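GDSL-like protein (PDB 7BXD) probably acts as an acyl-hydrolase of the SGNH (GDSL-like) superfamily, cleaving ester or related acyl bonds in a substrate not yet defined. Local coordinates at residues A[77-91]-A[124-137]. Residues are numbered along the deposited sequence; the frame is centred on the assembly and turned at random.
Sequences IAIKADRTDSFVERL and AHEFYGAVDYLIRT
Ile79 N donates to Ala124 O (2.9 Å), the one direct hydrogen bond between the loop leading into helix 87-90 and the chain entering helix 127-141, two parts of the alpha/beta fold of SGNH hydrolases, which is built on a parallel sheet. Beside it His125 CA lies 3.3 Å from Ile79 O in a CA-H...O contact, and one water donates to both Ile79 O and His125 O. The side chains illustrate a general principle, a loop and a short helix seated on a longer helix through small residues and branched methyls. With only a methyl on each residue, the backbones come close, and Ala130 CB lies 3.5 Å from Ala78 CA. With chi1 at -71°, Ile77 turns CG2 away from its backbone N, and this methyl lodges between Ala130 CB and Leu134 CD1, while CD1 extends to Phe127 CE1 (3.9 Å). An alanine here, lacking CG1, CG2 and CD1, would probably open a gap beside Phe127 and Leu134 and leave one face of the Phe87 ring without its central packing. Farther along, Leu91 CD2 touches Thr137 CG2 at 3.6 Å. Two CH-pi contacts complete the packing: Ile79 CB sits over one face of the His125 imidazole, and Val88 CG1 over one of Tyr133, 4.1 Å from the ring centroid.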
loop_
_atom_site.group_PDB
_atom_site.type_symbol
_atom_site.label_atom_id
_atom_site.label_comp_id
_atom_site.label_asym_id
_atom_site.label_seq_id
_atom_site.Cartn_x
_atom_site.Cartn_y
_atom_site.Cartn_z
ATOM N N ILE A 77 2.111 -2.503 -8.063
ATOM C CA ILE A 77 1.351 -3.743 -7.909
ATOM C C ILE A 77 1.492 -4.607 -9.157
ATOM O O ILE A 77 1.766 -5.817 -9.070
ATOM C CB ILE A 77 -0.112 -3.446 -7.544
ATOM C CG1 ILE A 77 -0.166 -2.906 -6.097
ATOM C CG2 ILE A 77 -0.992 -4.713 -7.663
ATOM C CD1 ILE A 77 -1.562 -2.567 -5.588
ATOM N N ALA A 78 1.334 -3.992 -10.343
ATOM C CA ALA A 78 1.307 -4.732 -11.600
ATOM C C ALA A 78 2.687 -4.915 -12.216
ATOM O O ALA A 78 3.608 -4.096 -12.032
ATOM C CB ALA A 78 0.443 -4.017 -12.624
ATOM N N ILE A 79 2.806 -5.993 -13.010
ATOM C CA ILE A 79 4.008 -6.221 -13.803
ATOM C C ILE A 79 4.100 -5.178 -14.901
ATOM O O ILE A 79 3.100 -4.853 -15.548
ATOM C CB ILE A 79 3.973 -7.616 -14.464
ATOM C CG1 ILE A 79 3.750 -8.709 -13.427
ATOM C CG2 ILE A 79 5.259 -7.839 -15.256
ATOM C CD1 ILE A 79 3.694 -10.115 -14.042
ATOM N N LYS A 80 5.314 -4.697 -15.158
ATOM C CA LYS A 80 5.605 -3.821 -16.290
ATOM C C LYS A 80 7.028 -4.112 -16.758
ATOM O O LYS A 80 7.894 -4.441 -15.945
ATOM C CB LYS A 80 5.415 -2.333 -15.915
ATOM C CG LYS A 80 5.234 -1.414 -17.122
ATOM C CD LYS A 80 4.948 0.020 -16.731
ATOM C CE LYS A 80 4.639 0.845 -17.980
ATOM N NZ LYS A 80 4.928 2.298 -17.869
ATOM N N ALA A 81 7.272 -3.987 -18.067
ATOM C CA ALA A 81 8.526 -4.506 -18.610
ATOM C C ALA A 81 9.770 -3.767 -18.119
ATOM O O ALA A 81 10.876 -4.285 -18.297
ATOM C CB ALA A 81 8.482 -4.504 -20.127
ATOM N N ASP A 82 9.625 -2.580 -17.527
ATOM C CA ASP A 82 10.761 -1.776 -17.109
ATOM C C ASP A 82 11.290 -2.135 -15.728
ATOM O O ASP A 82 12.318 -1.585 -15.324
ATOM C CB ASP A 82 10.443 -0.271 -17.208
ATOM C CG ASP A 82 9.302 0.164 -16.306
ATOM O OD1 ASP A 82 8.478 -0.684 -15.873
ATOM O OD2 ASP A 82 9.226 1.390 -16.047
ATOM N N ARG A 83 10.626 -3.028 -14.999
ATOM C CA ARG A 83 11.073 -3.444 -13.678
ATOM C C ARG A 83 10.799 -4.935 -13.525
ATOM O O ARG A 83 10.048 -5.537 -14.310
ATOM C CB ARG A 83 10.354 -2.665 -12.559
ATOM C CG ARG A 83 10.532 -1.156 -12.631
ATOM C CD ARG A 83 9.921 -0.479 -11.409
ATOM N NE ARG A 83 10.638 -0.785 -10.160
ATOM C CZ ARG A 83 11.415 0.068 -9.505
ATOM N NH1 ARG A 83 11.661 1.275 -10.004
ATOM N NH2 ARG A 83 11.971 -0.304 -8.365
ATOM N N THR A 84 11.368 -5.534 -12.475
ATOM C CA THR A 84 11.088 -6.935 -12.166
ATOM C C THR A 84 10.627 -7.159 -10.724
ATOM O O THR A 84 10.627 -8.319 -10.250
ATOM C CB THR A 84 12.299 -7.806 -12.463
ATOM O OG1 THR A 84 13.418 -7.304 -11.711
ATOM C CG2 THR A 84 12.594 -7.777 -13.956
ATOM N N ASP A 85 10.233 -6.095 -10.019
ATOM C CA ASP A 85 9.944 -6.130 -8.587
ATOM C C ASP A 85 8.515 -5.726 -8.253
ATOM O O ASP A 85 8.267 -5.187 -7.178
ATOM C CB ASP A 85 10.936 -5.247 -7.826
ATOM C CG ASP A 85 10.836 -3.778 -8.207
ATOM O OD1 ASP A 85 10.094 -3.410 -9.145
ATOM O OD2 ASP A 85 11.520 -2.975 -7.525
ATOM N N SER A 86 7.575 -6.032 -9.139
ATOM C CA SER A 86 6.169 -5.744 -8.845
ATOM C C SER A 86 5.677 -6.582 -7.663
ATOM O O SER A 86 6.295 -7.593 -7.270
ATOM C CB SER A 86 5.281 -6.069 -10.036
ATOM O OG SER A 86 5.257 -7.462 -10.329
ATOM N N PHE A 87 4.541 -6.157 -7.081
ATOM C CA PHE A 87 3.960 -6.986 -6.027
ATOM C C PHE A 87 3.677 -8.384 -6.574
ATOM O O PHE A 87 3.884 -9.386 -5.891
ATOM C CB PHE A 87 2.661 -6.394 -5.465
ATOM C CG PHE A 87 2.786 -5.137 -4.623
ATOM C CD1 PHE A 87 3.535 -4.006 -5.019
ATOM C CD2 PHE A 87 2.071 -5.056 -3.423
ATOM C CE1 PHE A 87 3.533 -2.827 -4.231
ATOM C CE2 PHE A 87 2.077 -3.884 -2.653
ATOM C CZ PHE A 87 2.783 -2.787 -3.057
ATOM N N VAL A 88 3.151 -8.467 -7.801
ATOM C CA VAL A 88 2.866 -9.769 -8.400
ATOM C C VAL A 88 4.135 -10.620 -8.429
ATOM O O VAL A 88 4.104 -11.802 -8.081
ATOM C CB VAL A 88 2.274 -9.582 -9.810
ATOM C CG1 VAL A 88 2.272 -10.902 -10.598
ATOM C CG2 VAL A 88 0.861 -8.984 -9.722
ATOM N N GLU A 89 5.263 -10.031 -8.870
ATOM C CA GLU A 89 6.508 -10.779 -8.986
ATOM C C GLU A 89 7.107 -11.130 -7.628
ATOM O O GLU A 89 7.779 -12.167 -7.493
ATOM C CB GLU A 89 7.498 -10.006 -9.844
ATOM C CG GLU A 89 7.164 -10.022 -11.329
ATOM C CD GLU A 89 7.770 -8.862 -12.106
ATOM O OE1 GLU A 89 7.547 -7.685 -11.732
ATOM O OE2 GLU A 89 8.444 -9.121 -13.149
ATOM N N ARG A 90 6.916 -10.259 -6.618
ATOM C CA ARG A 90 7.522 -10.459 -5.303
ATOM C C ARG A 90 6.736 -11.424 -4.422
ATOM O O ARG A 90 7.280 -11.898 -3.414
ATOM C CB ARG A 90 7.649 -9.123 -4.551
ATOM C CG ARG A 90 8.732 -8.202 -5.144
ATOM C CD ARG A 90 9.067 -7.108 -4.130
ATOM N NE ARG A 90 7.953 -6.179 -4.102
ATOM C CZ ARG A 90 7.319 -5.663 -3.027
ATOM N NH1 ARG A 90 7.612 -5.979 -1.760
ATOM N NH2 ARG A 90 6.364 -4.792 -3.264
ATOM N N LEU A 91 5.452 -11.678 -4.724
ATOM C CA LEU A 91 4.592 -12.336 -3.736
ATOM C C LEU A 91 5.148 -13.700 -3.295
ATOM O O LEU A 91 5.125 -14.042 -2.102
ATOM C CB LEU A 91 3.174 -12.464 -4.293
ATOM C CG LEU A 91 2.195 -13.268 -3.442
ATOM C CD1 LEU A 91 2.019 -12.664 -2.067
ATOM C CD2 LEU A 91 0.865 -13.339 -4.180
ATOM N N ALA A 124 -1.869 -9.664 -15.398
ATOM C CA ALA A 124 -1.122 -9.061 -14.299
ATOM C C ALA A 124 -0.326 -7.829 -14.711
ATOM O O ALA A 124 0.260 -7.184 -13.831
ATOM C CB ALA A 124 -0.213 -10.112 -13.650
ATOM N N HIS A 125 -0.313 -7.475 -15.998
ATOM C CA HIS A 125 0.189 -6.181 -16.453
ATOM C C HIS A 125 -0.867 -5.077 -16.381
ATOM O O HIS A 125 -0.521 -3.909 -16.592
ATOM C CB HIS A 125 0.685 -6.272 -17.900
ATOM C CG HIS A 125 1.813 -7.225 -18.073
ATOM N ND1 HIS A 125 1.603 -8.568 -18.295
ATOM C CD2 HIS A 125 3.151 -7.048 -18.048
ATOM C CE1 HIS A 125 2.770 -9.176 -18.433
ATOM N NE2 HIS A 125 3.727 -8.281 -18.257
ATOM N N GLU A 126 -2.141 -5.411 -16.163
ATOM C CA GLU A 126 -3.183 -4.410 -15.977
ATOM C C GLU A 126 -3.455 -4.286 -14.482
ATOM O O GLU A 126 -3.319 -5.257 -13.739
ATOM C CB GLU A 126 -4.472 -4.818 -16.697
ATOM C CG GLU A 126 -4.409 -4.744 -18.208
ATOM C CD GLU A 126 -5.698 -5.185 -18.890
ATOM O OE1 GLU A 126 -6.522 -5.893 -18.272
ATOM O OE2 GLU A 126 -5.867 -4.851 -20.101
ATOM N N PHE A 127 -3.848 -3.090 -14.032
ATOM C CA PHE A 127 -4.065 -2.916 -12.603
ATOM C C PHE A 127 -5.159 -3.834 -12.079
ATOM O O PHE A 127 -4.992 -4.473 -11.030
ATOM C CB PHE A 127 -4.388 -1.466 -12.289
ATOM C CG PHE A 127 -4.269 -1.155 -10.826
ATOM C CD1 PHE A 127 -3.015 -1.129 -10.198
ATOM C CD2 PHE A 127 -5.406 -0.863 -10.067
ATOM C CE1 PHE A 127 -2.912 -0.839 -8.862
ATOM C CE2 PHE A 127 -5.276 -0.567 -8.730
ATOM C CZ PHE A 127 -4.032 -0.551 -8.129
ATOM N N TYR A 128 -6.312 -3.876 -12.763
ATOM C CA TYR A 128 -7.386 -4.779 -12.314
ATOM C C TYR A 128 -6.883 -6.208 -12.219
ATOM O O TYR A 128 -7.228 -6.938 -11.276
ATOM C CB TYR A 128 -8.609 -4.730 -13.244
ATOM C CG TYR A 128 -9.608 -3.621 -12.982
ATOM C CD1 TYR A 128 -10.596 -3.769 -12.005
ATOM C CD2 TYR A 128 -9.623 -2.458 -13.758
ATOM C CE1 TYR A 128 -11.566 -2.809 -11.802
ATOM C CE2 TYR A 128 -10.583 -1.478 -13.546
ATOM C CZ TYR A 128 -11.547 -1.652 -12.565
ATOM O OH TYR A 128 -12.476 -0.646 -12.350
ATOM N N GLY A 129 -6.137 -6.661 -13.229
ATOM C CA GLY A 129 -5.687 -8.039 -13.249
ATOM C C GLY A 129 -4.634 -8.330 -12.206
ATOM O O GLY A 129 -4.588 -9.441 -11.662
ATOM N N ALA A 130 -3.773 -7.350 -11.899
ATOM C CA ALA A 130 -2.764 -7.552 -10.875
ATOM C C ALA A 130 -3.382 -7.643 -9.483
ATOM O O ALA A 130 -2.952 -8.472 -8.657
ATOM C CB ALA A 130 -1.732 -6.430 -10.949
ATOM N N VAL A 131 -4.343 -6.762 -9.171
ATOM C CA VAL A 131 -5.007 -6.846 -7.874
ATOM C C VAL A 131 -5.714 -8.193 -7.750
ATOM O O VAL A 131 -5.668 -8.858 -6.707
ATOM C CB VAL A 131 -5.954 -5.656 -7.633
ATOM C CG1 VAL A 131 -6.695 -5.808 -6.283
ATOM C CG2 VAL A 131 -5.178 -4.335 -7.645
ATOM N N ASP A 132 -6.394 -8.620 -8.826
ATOM C CA ASP A 132 -7.053 -9.922 -8.844
ATOM C C ASP A 132 -6.050 -11.041 -8.576
ATOM O O ASP A 132 -6.307 -11.943 -7.767
ATOM C CB ASP A 132 -7.761 -10.066 -10.198
ATOM C CG ASP A 132 -8.560 -11.341 -10.317
ATOM O OD1 ASP A 132 -9.727 -11.333 -9.867
ATOM O OD2 ASP A 132 -8.019 -12.330 -10.858
ATOM N N TYR A 133 -4.905 -11.004 -9.261
ATOM C CA TYR A 133 -3.865 -12.013 -9.020
ATOM C C TYR A 133 -3.446 -12.041 -7.562
ATOM O O TYR A 133 -3.277 -13.121 -6.979
ATOM C CB TYR A 133 -2.645 -11.746 -9.911
ATOM C CG TYR A 133 -1.550 -12.752 -9.700
ATOM C CD1 TYR A 133 -0.559 -12.536 -8.728
ATOM C CD2 TYR A 133 -1.491 -13.919 -10.487
ATOM C CE1 TYR A 133 0.437 -13.456 -8.524
ATOM C CE2 TYR A 133 -0.490 -14.848 -10.291
ATOM C CZ TYR A 133 0.466 -14.615 -9.305
ATOM O OH TYR A 133 1.473 -15.563 -9.106
ATOM N N LEU A 134 -3.185 -10.871 -6.969
ATOM C CA LEU A 134 -2.716 -10.866 -5.584
ATOM C C LEU A 134 -3.728 -11.513 -4.662
ATOM O O LEU A 134 -3.362 -12.298 -3.780
ATOM C CB LEU A 134 -2.421 -9.450 -5.095
ATOM C CG LEU A 134 -1.207 -8.713 -5.689
ATOM C CD1 LEU A 134 -1.064 -7.385 -4.939
ATOM C CD2 LEU A 134 0.062 -9.535 -5.563
ATOM N N ILE A 135 -5.021 -11.192 -4.814
ATOM C CA ILE A 135 -5.992 -11.743 -3.880
ATOM C C ILE A 135 -6.099 -13.251 -4.052
ATOM O O ILE A 135 -6.091 -14.005 -3.063
ATOM C CB ILE A 135 -7.361 -11.051 -4.027
ATOM C CG1 ILE A 135 -7.227 -9.577 -3.585
ATOM C CG2 ILE A 135 -8.430 -11.808 -3.214
ATOM C CD1 ILE A 135 -8.378 -8.690 -3.997
ATOM N N ARG A 136 -6.167 -13.714 -5.307
ATOM C CA ARG A 136 -6.257 -15.163 -5.539
ATOM C C ARG A 136 -5.026 -15.872 -4.994
ATOM O O ARG A 136 -5.119 -16.978 -4.429
ATOM C CB ARG A 136 -6.416 -15.454 -7.037
ATOM C CG ARG A 136 -7.794 -15.083 -7.598
ATOM C CD ARG A 136 -7.909 -15.539 -9.080
ATOM N NE ARG A 136 -7.097 -14.734 -10.000
ATOM C CZ ARG A 136 -5.991 -15.137 -10.638
ATOM N NH1 ARG A 136 -5.508 -16.360 -10.464
ATOM N NH2 ARG A 136 -5.358 -14.294 -11.459
ATOM N N THR A 137 -3.849 -15.277 -5.209
ATOM C CA THR A 137 -2.613 -16.017 -4.961
ATOM C C THR A 137 -2.232 -15.966 -3.479
ATOM O O THR A 137 -1.723 -16.952 -2.919
ATOM C CB THR A 137 -1.506 -15.498 -5.888
ATOM O OG1 THR A 137 -1.983 -15.583 -7.236
ATOM C CG2 THR A 137 -0.232 -16.338 -5.758
HETATM O O HOH W 1 1.948 -2.806 -16.847
#